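Local atomic coordinates of dihydroorotate dehydrogenase (Schistosoma mansoni, PDB entry 6UY4), a protein that probably oxidises (S)-dihydroorotate to orotate with FMN as cofactor and a quinone as electron acceptor, a step of de novo pyrimidine synthesis. Residues T48-S53 with A90-D95; R125-R130 with G142-G147. All blocks are in the same frame, centred on the assembly; numbering follows the deposited sequence.

Overall arrangement
The two contacts illustrate how an inhibitor pocket and a flavin site can share walls. Interaction 1 sets helix 46-58 against the loop that follows barrel strand 86-88, between the inhibitor QLA and FMN. Interaction 2 lies alongside, its centre about 9 Å from that of interaction 1, and joins the start of strand 128-131, through Arg-127 just ahead of it, to the loop before helix 147-153. QLA is gripped from both: His-50 belongs to interaction 1, Arg-130 to interaction 2. The contacts also touch directly. Ala-49 CB packs 3.5 Å from Arg-130 NH1 next to the inhibitor, and on the flavin side Lys-94 CE lies 3.3 Å from Asn-144 OD1.

Interaction 1. Residues T48-S53 with A90-D95; sequences TAHNLS and AGFDKD. With QLA (2-[(4-fluorophenyl)amino]-3-hydroxynaphthalene-1,4-dione), chain B; FMN (flavin mononucleotide), chain G.
His-50 presents the edge of its imidazole to the face of Phe-92 in a T-shaped pair, with ring centroids 4.9 Å apart and planes at 77°. The leading atom is His-50 CE1, which stands over the rim of the phenyl ring, 3.6 Å from Phe-92 CD2. It also approaches the backbone: His-50 CE1 is 3.2 Å from Phe-92 O, near the imidazole plane. With CG anti to the backbone N (chi1 177°), the imidazole reaches from the helix to lie between the loop and the inhibitor. There ND1 donates a hydrogen bond to QLA O1 (2.6 Å) that is well bent, 137° at the hydrogen. The same carbonyl lies obliquely to the phenyl ring, with Phe-92 CE2 3.3 Å from QLA O1. One helical turn on, Ser-53 OG is also oblique to that ring, 3.8 Å from Phe-92 CZ, with QLA O2 beside it.

His-50, Ser-53, Gly-91 and Phe-92, which meet here, are all buried, and Phe-357 adds a second edge-to-face partner to Phe-92. Packing continues to the flavin, where Gly-91 CA lies 3.2 Å from FMN N5 and Lys-94 NZ, its chain bent at the last torsion, 3.5 Å from FMN N5. The loop itself is tied to strand 109-115 by backbone bonds from Gly-91 and Asp-93 to Gly-113. Quite different is the outer side of the helix, where Thr-48, Asn-51 and Leu-52 are exposed and make no contact with 90-95. The inhibitor probably occupies the quinone site, and an N-terminal helical pair, 29-42 and 46-58, capping the FMN end of an alpha/beta barrel is characteristic of class 2 dihydroorotate dehydrogenases.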
ATOM      1  N   THR A  48      -9.084  15.871  -4.968  1.00 93.61           N
ATOM      2  CA  THR A  48     -10.207  16.487  -4.268  1.00 88.33           C
ATOM      3  C   THR A  48     -11.225  15.436  -3.847  1.00 86.22           C
ATOM      4  O   THR A  48     -11.715  15.447  -2.712  1.00 87.22           O
ATOM      5  CB  THR A  48     -10.862  17.545  -5.156  1.00 82.99           C
ATOM      6  OG1 THR A  48      -9.885  18.522  -5.535  1.00 79.31           O
ATOM      7  CG2 THR A  48     -11.999  18.230  -4.413  1.00 75.64           C
ATOM      8  N   ALA A  49     -11.555  14.513  -4.756  1.00 82.65           N
ATOM      9  CA  ALA A  49     -12.449  13.417  -4.401  1.00 86.63           C
ATOM     10  C   ALA A  49     -11.824  12.514  -3.346  1.00 90.38           C
ATOM     11  O   ALA A  49     -12.538  11.941  -2.516  1.00 91.46           O
ATOM     12  CB  ALA A  49     -12.814  12.611  -5.648  1.00 88.90           C
ATOM     13  N   HIS A  50     -10.496  12.376  -3.364  1.00 91.52           N
ATOM     14  CA  HIS A  50      -9.816  11.591  -2.341  1.00 87.86           C
ATOM     15  C   HIS A  50      -9.984  12.226  -0.967  1.00 81.69           C
ATOM     16  O   HIS A  50     -10.331  11.547   0.007  1.00 83.88           O
ATOM     17  CB  HIS A  50      -8.335  11.443  -2.694  1.00 91.18           C
ATOM     18  CG  HIS A  50      -7.539  10.699  -1.667  1.00 87.25           C
ATOM     19  ND1 HIS A  50      -7.858   9.423  -1.256  1.00 83.02           N
ATOM     20  CD2 HIS A  50      -6.434  11.053  -0.970  1.00 83.51           C
ATOM     21  CE1 HIS A  50      -6.986   9.024  -0.349  1.00 81.95           C
ATOM     22  NE2 HIS A  50      -6.111   9.993  -0.157  1.00 81.59           N
ATOM     23  N   ASN A  51      -9.745  13.538  -0.871  1.00 76.25           N
ATOM     24  CA  ASN A  51      -9.924  14.233   0.401  1.00 82.83           C
ATOM     25  C   ASN A  51     -11.368  14.148   0.878  1.00 85.21           C
ATOM     26  O   ASN A  51     -11.627  14.056   2.083  1.00 82.75           O
ATOM     27  CB  ASN A  51      -9.495  15.693   0.267  1.00 85.92           C
ATOM     28  CG  ASN A  51      -8.030  15.842  -0.080  1.00 85.80           C
ATOM     29  OD1 ASN A  51      -7.193  15.054   0.359  1.00 93.50           O
ATOM     30  ND2 ASN A  51      -7.711  16.857  -0.873  1.00 87.95           N
ATOM     31  N   LEU A  52     -12.322  14.175  -0.054  1.00 88.28           N
ATOM     32  CA  LEU A  52     -13.728  14.156   0.332  1.00 87.77           C
ATOM     33  C   LEU A  52     -14.131  12.799   0.894  1.00 86.98           C
ATOM     34  O   LEU A  52     -14.856  12.726   1.893  1.00 91.89           O
ATOM     35  CB  LEU A  52     -14.603  14.528  -0.864  1.00 89.68           C
ATOM     36  CG  LEU A  52     -16.069  14.824  -0.546  1.00 88.23           C
ATOM     37  CD1 LEU A  52     -16.174  15.983   0.433  1.00 88.70           C
ATOM     38  CD2 LEU A  52     -16.847  15.122  -1.818  1.00 91.55           C
ATOM     39  N   SER A  53     -13.670  11.711   0.272  1.00 81.16           N
ATOM     40  CA  SER A  53     -14.028  10.381   0.756  1.00 87.34           C
ATOM     41  C   SER A  53     -13.361  10.077   2.092  1.00 83.88           C
ATOM     42  O   SER A  53     -13.951   9.405   2.947  1.00 81.16           O
ATOM     43  CB  SER A  53     -13.660   9.324  -0.283  1.00 86.05           C
ATOM     44  OG  SER A  53     -12.281   9.376  -0.596  1.00 90.11           O
ATOM     45  N   ALA A  90      -1.406   1.009   1.456  1.00 72.45           N
ATOM     46  CA  ALA A  90      -0.982   2.305   1.958  1.00 66.92           C
ATOM     47  C   ALA A  90      -1.260   3.398   0.930  1.00 64.93           C
ATOM     48  O   ALA A  90      -1.411   3.145  -0.268  1.00 66.72           O
ATOM     49  CB  ALA A  90       0.506   2.284   2.311  1.00 65.02           C
ATOM     50  N   GLY A  91      -1.331   4.634   1.421  1.00 65.96           N
ATOM     51  CA  GLY A  91      -1.527   5.796   0.587  1.00 67.76           C
ATOM     52  C   GLY A  91      -2.932   6.361   0.597  1.00 68.95           C
ATOM     53  O   GLY A  91      -3.126   7.503   0.171  1.00 70.76           O
ATOM     54  N   PHE A  92      -3.917   5.592   1.058  1.00 67.38           N
ATOM     55  CA  PHE A  92      -5.283   6.095   1.132  1.00 69.42           C
ATOM     56  C   PHE A  92      -5.505   6.852   2.437  1.00 70.60           C
ATOM     57  O   PHE A  92      -5.851   8.037   2.428  1.00 73.95           O
ATOM     58  CB  PHE A  92      -6.282   4.941   0.990  1.00 74.56           C
ATOM     59  CG  PHE A  92      -7.687   5.391   0.720  1.00 80.19           C
ATOM     60  CD1 PHE A  92      -8.568   5.623   1.764  1.00 82.07           C
ATOM     61  CD2 PHE A  92      -8.126   5.591  -0.579  1.00 77.46           C
ATOM     62  CE1 PHE A  92      -9.861   6.041   1.517  1.00 80.16           C
ATOM     63  CE2 PHE A  92      -9.418   6.008  -0.832  1.00 79.75           C
ATOM     64  CZ  PHE A  92     -10.287   6.234   0.218  1.00 83.82           C
ATOM     65  N   ASP A  93      -5.303   6.177   3.566  1.00 68.57           N
ATOM     66  CA  ASP A  93      -5.352   6.826   4.875  1.00 68.91           C
ATOM     67  C   ASP A  93      -3.930   7.217   5.283  1.00 70.59           C
ATOM     68  O   ASP A  93      -3.301   6.618   6.156  1.00 71.30           O
ATOM     69  CB  ASP A  93      -6.009   5.911   5.898  1.00 66.85           C
ATOM     70  CG  ASP A  93      -6.403   6.643   7.162  1.00 72.65           C
ATOM     71  OD1 ASP A  93      -6.342   7.891   7.167  1.00 75.25           O
ATOM     72  OD2 ASP A  93      -6.771   5.971   8.149  1.00 69.66           O
ATOM     73  N   LYS A  94      -3.424   8.251   4.604  0.94 68.95           N
ATOM     74  CA  LYS A  94      -2.050   8.691   4.825  0.94 64.61           C
ATOM     75  C   LYS A  94      -1.831   9.187   6.247  0.94 72.02           C
ATOM     76  O   LYS A  94      -0.725   9.059   6.783  0.94 77.93           O
ATOM     77  CB  LYS A  94      -1.683   9.796   3.833  0.94 65.73           C
ATOM     78  CG  LYS A  94      -1.688   9.378   2.375  0.94 73.58           C
ATOM     79  CD  LYS A  94      -1.517  10.592   1.471  0.94 80.08           C
ATOM     80  CE  LYS A  94      -1.368  10.192   0.012  0.94 79.93           C
ATOM     81  NZ  LYS A  94      -0.128   9.401  -0.220  0.94 81.91           N
ATOM     82  N   ASP A  95      -2.863   9.754   6.871  0.94 69.14           N
ATOM     83  CA  ASP A  95      -2.726  10.413   8.163  0.94 65.96           C
ATOM     84  C   ASP A  95      -3.480   9.698   9.278  0.94 69.06           C
ATOM     85  O   ASP A  95      -3.545  10.217  10.397  0.94 66.44           O
ATOM     86  CB  ASP A  95      -3.195  11.864   8.056  0.94 72.49           C
ATOM     87  CG  ASP A  95      -2.573  12.591   6.879  0.94 77.83           C
ATOM     88  OD1 ASP A  95      -1.372  12.374   6.613  0.94 76.60           O
ATOM     89  OD2 ASP A  95      -3.288  13.372   6.215  0.94 80.15           O
TER
HETATM   90  C1  QLA B 401      -9.940   8.606  -4.140  1.00 96.31           C
HETATM   91  O1  QLA B 401      -9.266   8.360  -3.155  1.00108.32           O
HETATM   92  C2  QLA B 401     -11.423   8.708  -3.988  1.00 97.57           C
HETATM   93  O2  QLA B 401     -11.893   8.606  -2.753  1.00105.98           O
HETATM   94  C3  QLA B 401     -12.243   8.889  -5.127  1.00 99.49           C
HETATM   95  O3  QLA B 401     -12.344   9.514  -7.428  1.00 95.28           O
HETATM   96  C4  QLA B 401     -14.298   7.834  -4.209  1.00106.55           C
HETATM   97  C5  QLA B 401     -13.777   6.573  -3.956  1.00109.77           C
HETATM   98  C6  QLA B 401     -14.461   5.672  -3.159  1.00112.64           C
HETATM   99  C7  QLA B 401     -15.653   6.060  -2.614  1.00115.03           C
HETATM  100  C8  QLA B 401     -16.195   7.296  -2.826  1.00114.93           C
HETATM  101  C9  QLA B 401     -15.507   8.193  -3.628  1.00109.94           C
HETATM  102  C10 QLA B 401     -11.608   9.208  -6.454  1.00100.88           C
HETATM  103  C11 QLA B 401     -10.141   9.108  -6.579  1.00102.19           C
HETATM  104  C12 QLA B 401      -9.553   9.300  -7.822  1.00102.87           C
HETATM  105  C13 QLA B 401      -8.183   9.204  -7.963  1.00113.52           C
HETATM  106  C14 QLA B 401      -7.386   8.915  -6.862  1.00102.29           C
HETATM  107  C15 QLA B 401      -7.959   8.724  -5.622  1.00 94.45           C
HETATM  108  C16 QLA B 401      -9.340   8.815  -5.472  1.00100.34           C
HETATM  109  F1  QLA B 401     -16.327   5.177  -1.827  1.00119.30           F
HETATM  110  N1  QLA B 401     -13.581   8.760  -5.019  1.00101.15           N
HETATM  111  N1  FMN G 406       2.219   3.089  -1.456  1.00 62.89           N
HETATM  112  C2  FMN G 406       2.992   3.317  -0.335  1.00 63.97           C
HETATM  113  O2  FMN G 406       3.722   2.428   0.100  1.00 66.61           O
HETATM  114  N3  FMN G 406       2.946   4.540   0.303  1.00 63.65           N
HETATM  115  C4  FMN G 406       2.129   5.542  -0.178  1.00 66.89           C
HETATM  116  O4  FMN G 406       2.089   6.632   0.391  1.00 71.92           O
HETATM  117  C4A FMN G 406       1.350   5.317  -1.307  1.00 67.59           C
HETATM  118  N5  FMN G 406       0.532   6.316  -1.792  1.00 71.86           N
HETATM  119  C5A FMN G 406      -0.244   6.090  -2.911  1.00 68.53           C
HETATM  120  C6  FMN G 406      -1.068   7.101  -3.393  1.00 68.04           C
HETATM  121  C7  FMN G 406      -1.850   6.884  -4.521  1.00 71.85           C
HETATM  122  C7M FMN G 406      -2.737   7.979  -5.038  1.00 65.21           C
HETATM  123  C8  FMN G 406      -1.809   5.652  -5.167  1.00 70.52           C
HETATM  124  C8M FMN G 406      -2.652   5.414  -6.384  1.00 66.45           C
HETATM  125  C9  FMN G 406      -0.983   4.643  -4.683  1.00 68.68           C
HETATM  126  C9A FMN G 406      -0.199   4.857  -3.554  1.00 67.00           C
HETATM  127  N10 FMN G 406       0.623   3.856  -3.064  1.00 62.85           N
HETATM  128  C10 FMN G 406       1.398   4.086  -1.945  1.00 66.33           C
HETATM  129  C1' FMN G 406       0.695   2.519  -3.740  1.00 59.89           C
HETATM  130  C2' FMN G 406      -0.380   1.586  -3.197  1.00 63.65           C
HETATM  131  O2' FMN G 406      -0.276   1.500  -1.794  1.00 62.34           O
HETATM  132  C3' FMN G 406      -0.236   0.190  -3.786  1.00 72.08           C
HETATM  133  O3' FMN G 406       1.089  -0.262  -3.609  1.00 74.71           O
HETATM  134  C4' FMN G 406      -0.589   0.146  -5.269  1.00 69.47           C
HETATM  135  O4' FMN G 406      -1.450   1.211  -5.611  1.00 68.50           O
HETATM  136  C5' FMN G 406      -1.279  -1.174  -5.564  1.00 67.71           C
HETATM  137  O5' FMN G 406      -1.856  -1.163  -6.846  1.00 79.66           O
HETATM  138  P   FMN G 406      -3.456  -1.253  -6.971  1.00 68.19           P
HETATM  139  O1P FMN G 406      -3.810  -1.296  -8.436  1.00 73.45           O
HETATM  140  O2P FMN G 406      -3.971  -2.481  -6.258  1.00 73.82           O
HETATM  141  O3P FMN G 406      -4.055  -0.015  -6.355  1.00 60.82           O

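Interaction 2. Residues R125-R130 with G142-G147; sequences RPRIFR and GFNSDG. With QLA (2-[(4-fluorophenyl)amino]-3-hydroxynaphthalene-1,4-dione), chain B.
Arg-127 extends its guanidinium to the side-chain amide of Asn-144 at the base of a beta-hairpin, strands 128-131 and 136-139, whose ends are joined by backbone bonding of Arg-127 to Arg-140. From CB, which points toward 142-147, the chain leaves with CG between the backbone N and the carbonyl carbon (chi1 52°). From CG to NE it is extended, and NE is hydrogen-bonded elsewhere in the structure. Arg-125 CG lies over one face of the guanidinium, 3.7 Å above the plane and toward its rim, and Asn-144 CG over the opposite one, so the group is sandwiched. At the tip NH2 donates to the carbonyls of Asn-123 and Leu-121, while NH1 forms a salt bridge with Glu-47. These partners fix the rotation of the group, and Asn-144 packs against it: NH1 is 3.7 Å from Asn-144 CG and 3.3 Å from ND2, another donor, with planes 51° apart.

Three residues on, within the strand, Arg-130 turns the edge of its guanidinium to the inhibitor. NE (3.2 Å) and NH1 (3.0 Å) donate to QLA O3, and NH1 also bonds to Val-43 O. Between the arginines, Ile-128 lines the pocket, its CG2 3.4 Å from QLA C14.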
ATOM      1  N   ARG A 125       0.658  20.076  -7.161  1.00 87.79           N
ATOM      2  CA  ARG A 125      -0.642  19.638  -7.642  1.00 84.61           C
ATOM      3  C   ARG A 125      -0.971  20.299  -8.977  1.00 84.93           C
ATOM      4  O   ARG A 125      -0.549  21.431  -9.236  1.00 88.39           O
ATOM      5  CB  ARG A 125      -1.733  19.973  -6.620  1.00 88.83           C
ATOM      6  CG  ARG A 125      -1.501  19.353  -5.250  1.00 86.02           C
ATOM      7  CD  ARG A 125      -2.604  19.723  -4.272  1.00 85.85           C
ATOM      8  NE  ARG A 125      -3.900  19.183  -4.675  1.00101.70           N
ATOM      9  CZ  ARG A 125      -5.018  19.320  -3.969  1.00104.43           C
ATOM     10  NH1 ARG A 125      -5.001  19.979  -2.818  0.68101.82           N
ATOM     11  NH2 ARG A 125      -6.153  18.797  -4.412  1.00100.01           N
ATOM     12  N   PRO A 126      -1.723  19.626  -9.865  1.00 87.81           N
ATOM     13  CA  PRO A 126      -2.312  18.291  -9.698  1.00 91.69           C
ATOM     14  C   PRO A 126      -1.290  17.156  -9.768  1.00 83.77           C
ATOM     15  O   PRO A 126      -0.389  17.175 -10.606  1.00 81.23           O
ATOM     16  CB  PRO A 126      -3.297  18.199 -10.866  1.00 86.54           C
ATOM     17  CG  PRO A 126      -2.708  19.073 -11.909  1.00 83.10           C
ATOM     18  CD  PRO A 126      -2.078  20.219 -11.167  1.00 87.35           C
ATOM     19  N   ARG A 127      -1.445  16.175  -8.877  1.00 84.18           N
ATOM     20  CA  ARG A 127      -0.535  15.040  -8.801  1.00 82.15           C
ATOM     21  C   ARG A 127      -1.268  13.704  -8.829  1.00 82.90           C
ATOM     22  O   ARG A 127      -0.657  12.670  -8.533  1.00 77.38           O
ATOM     23  CB  ARG A 127       0.333  15.138  -7.541  1.00 72.52           C
ATOM     24  CG  ARG A 127      -0.465  15.333  -6.261  1.00 79.69           C
ATOM     25  CD  ARG A 127       0.402  15.893  -5.145  1.00 79.30           C
ATOM     26  NE  ARG A 127      -0.355  16.075  -3.909  1.00 77.43           N
ATOM     27  CZ  ARG A 127       0.122  16.668  -2.819  1.00 75.58           C
ATOM     28  NH1 ARG A 127      -0.640  16.788  -1.742  1.00 76.05           N
ATOM     29  NH2 ARG A 127       1.359  17.145  -2.809  1.00 74.25           N
ATOM     30  N   ILE A 128      -2.555  13.697  -9.171  1.00 84.07           N
ATOM     31  CA  ILE A 128      -3.349  12.478  -9.267  1.00 82.20           C
ATOM     32  C   ILE A 128      -4.219  12.574 -10.511  1.00 80.75           C
ATOM     33  O   ILE A 128      -4.891  13.588 -10.727  1.00 90.19           O
ATOM     34  CB  ILE A 128      -4.222  12.258  -8.015  1.00 84.56           C
ATOM     35  CG1 ILE A 128      -3.354  11.942  -6.796  1.00 76.67           C
ATOM     36  CG2 ILE A 128      -5.218  11.145  -8.255  1.00 75.48           C
ATOM     37  CD1 ILE A 128      -4.147  11.716  -5.529  1.00 69.43           C
ATOM     38  N   PHE A 129      -4.211  11.523 -11.330  1.00 79.62           N
ATOM     39  CA  PHE A 129      -4.941  11.522 -12.591  1.00 81.76           C
ATOM     40  C   PHE A 129      -5.629  10.179 -12.780  1.00 80.63           C
ATOM     41  O   PHE A 129      -5.016   9.130 -12.570  1.00 76.33           O
ATOM     42  CB  PHE A 129      -3.999  11.804 -13.768  1.00 80.63           C
ATOM     43  CG  PHE A 129      -3.136  13.017 -13.574  1.00 84.12           C
ATOM     44  CD1 PHE A 129      -3.601  14.275 -13.915  1.00 90.32           C
ATOM     45  CD2 PHE A 129      -1.861  12.900 -13.045  1.00 84.23           C
ATOM     46  CE1 PHE A 129      -2.810  15.394 -13.734  1.00 93.69           C
ATOM     47  CE2 PHE A 129      -1.066  14.014 -12.860  1.00 83.96           C
ATOM     48  CZ  PHE A 129      -1.540  15.262 -13.206  1.00 90.08           C
ATOM     49  N   ARG A 130      -6.898  10.218 -13.178  1.00 86.47           N
ATOM     50  CA  ARG A 130      -7.667   9.007 -13.428  1.00 84.55           C
ATOM     51  C   ARG A 130      -7.477   8.544 -14.866  1.00 84.17           C
ATOM     52  O   ARG A 130      -7.430   9.358 -15.792  1.00 87.49           O
ATOM     53  CB  ARG A 130      -9.156   9.238 -13.169  1.00 86.36           C
ATOM     54  CG  ARG A 130      -9.509   9.754 -11.786  1.00 89.66           C
ATOM     55  CD  ARG A 130     -11.017   9.704 -11.585  1.00 93.70           C
ATOM     56  NE  ARG A 130     -11.447  10.332 -10.338  1.00 97.30           N
ATOM     57  CZ  ARG A 130     -11.980  11.546 -10.259  1.00 94.83           C
ATOM     58  NH1 ARG A 130     -12.344  12.038  -9.083  1.00 96.07           N
ATOM     59  NH2 ARG A 130     -12.153  12.269 -11.359  1.00 90.98           N
ATOM     60  N   GLY A 142       4.271  12.101  -3.804  1.00 80.05           N
ATOM     61  CA  GLY A 142       5.554  12.447  -3.228  1.00 82.91           C
ATOM     62  C   GLY A 142       5.559  12.512  -1.714  1.00 90.25           C
ATOM     63  O   GLY A 142       6.213  13.383  -1.131  1.00 96.68           O
ATOM     64  N   PHE A 143       4.829  11.599  -1.071  1.00 79.35           N
ATOM     65  CA  PHE A 143       4.800  11.459   0.386  1.00 77.91           C
ATOM     66  C   PHE A 143       4.342  12.761   1.054  1.00 76.65           C
ATOM     67  O   PHE A 143       5.125  13.506   1.648  1.00 81.84           O
ATOM     68  CB  PHE A 143       6.167  11.021   0.927  1.00 75.97           C
ATOM     69  CG  PHE A 143       6.565   9.625   0.528  1.00 83.75           C
ATOM     70  CD1 PHE A 143       7.867   9.188   0.712  1.00 82.66           C
ATOM     71  CD2 PHE A 143       5.643   8.751  -0.023  1.00 84.88           C
ATOM     72  CE1 PHE A 143       8.241   7.909   0.351  1.00 82.95           C
ATOM     73  CE2 PHE A 143       6.011   7.470  -0.388  1.00 73.99           C
ATOM     74  CZ  PHE A 143       7.312   7.049  -0.200  1.00 89.30           C
ATOM     75  N   ASN A 144       3.041  13.013   0.941  1.00 77.99           N
ATOM     76  CA  ASN A 144       2.404  14.121   1.644  1.00 80.32           C
ATOM     77  C   ASN A 144       1.834  13.584   2.954  1.00 78.98           C
ATOM     78  O   ASN A 144       0.842  12.848   2.954  1.00 81.39           O
ATOM     79  CB  ASN A 144       1.324  14.773   0.782  1.00 75.15           C
ATOM     80  CG  ASN A 144       0.352  13.766   0.194  1.00 76.11           C
ATOM     81  OD1 ASN A 144       0.748  12.687  -0.244  1.00 81.82           O
ATOM     82  ND2 ASN A 144      -0.929  14.115   0.187  1.00 79.80           N
ATOM     83  N   SER A 145       2.470  13.940   4.068  1.00 72.01           N
ATOM     84  CA  SER A 145       2.105  13.394   5.365  1.00 73.59           C
ATOM     85  C   SER A 145       2.043  14.515   6.392  1.00 71.52           C
ATOM     86  O   SER A 145       2.617  15.591   6.208  1.00 69.12           O
ATOM     87  CB  SER A 145       3.097  12.314   5.818  1.00 71.43           C
ATOM     88  OG  SER A 145       2.646  11.668   6.996  1.00 79.28           O
ATOM     89  N   ASP A 146       1.333  14.244   7.486  1.00 71.80           N
ATOM     90  CA  ASP A 146       1.190  15.190   8.585  1.00 72.06           C
ATOM     91  C   ASP A 146       2.286  15.054   9.636  1.00 72.75           C
ATOM     92  O   ASP A 146       2.239  15.758  10.650  1.00 71.02           O
ATOM     93  CB  ASP A 146      -0.180  15.019   9.251  1.00 75.14           C
ATOM     94  CG  ASP A 146      -1.322  15.447   8.352  1.00 78.46           C
ATOM     95  OD1 ASP A 146      -1.052  15.886   7.215  1.00 80.86           O
ATOM     96  OD2 ASP A 146      -2.490  15.344   8.785  1.00 75.91           O
ATOM     97  N   GLY A 147       3.258  14.175   9.425  1.00 67.64           N
ATOM     98  CA  GLY A 147       4.343  13.986  10.364  1.00 70.95           C
ATOM     99  C   GLY A 147       4.083  12.840  11.328  1.00 71.66           C
ATOM    100  O   GLY A 147       2.982  12.293  11.424  1.00 66.08           O
TER
HETATM  101  C1  QLA B 401      -9.940   8.606  -4.140  1.00 96.31           C
HETATM  102  O1  QLA B 401      -9.266   8.360  -3.155  1.00108.32           O
HETATM  103  C2  QLA B 401     -11.423   8.708  -3.988  1.00 97.57           C
HETATM  104  O2  QLA B 401     -11.893   8.606  -2.753  1.00105.98           O
HETATM  105  C3  QLA B 401     -12.243   8.889  -5.127  1.00 99.49           C
HETATM  106  O3  QLA B 401     -12.344   9.514  -7.428  1.00 95.28           O
HETATM  107  C4  QLA B 401     -14.298   7.834  -4.209  1.00106.55           C
HETATM  108  C5  QLA B 401     -13.777   6.573  -3.956  1.00109.77           C
HETATM  109  C6  QLA B 401     -14.461   5.672  -3.159  1.00112.64           C
HETATM  110  C7  QLA B 401     -15.653   6.060  -2.614  1.00115.03           C
HETATM  111  C8  QLA B 401     -16.195   7.296  -2.826  1.00114.93           C
HETATM  112  C9  QLA B 401     -15.507   8.193  -3.628  1.00109.94           C
HETATM  113  C10 QLA B 401     -11.608   9.208  -6.454  1.00100.88           C
HETATM  114  C11 QLA B 401     -10.141   9.108  -6.579  1.00102.19           C
HETATM  115  C12 QLA B 401      -9.553   9.300  -7.822  1.00102.87           C
HETATM  116  C13 QLA B 401      -8.183   9.204  -7.963  1.00113.52           C
HETATM  117  C14 QLA B 401      -7.386   8.915  -6.862  1.00102.29           C
HETATM  118  C15 QLA B 401      -7.959   8.724  -5.622  1.00 94.45           C
HETATM  119  C16 QLA B 401      -9.340   8.815  -5.472  1.00100.34           C
HETATM  120  F1  QLA B 401     -16.327   5.177  -1.827  1.00119.30           F
HETATM  121  N1  QLA B 401     -13.581   8.760  -5.019  1.00101.15           N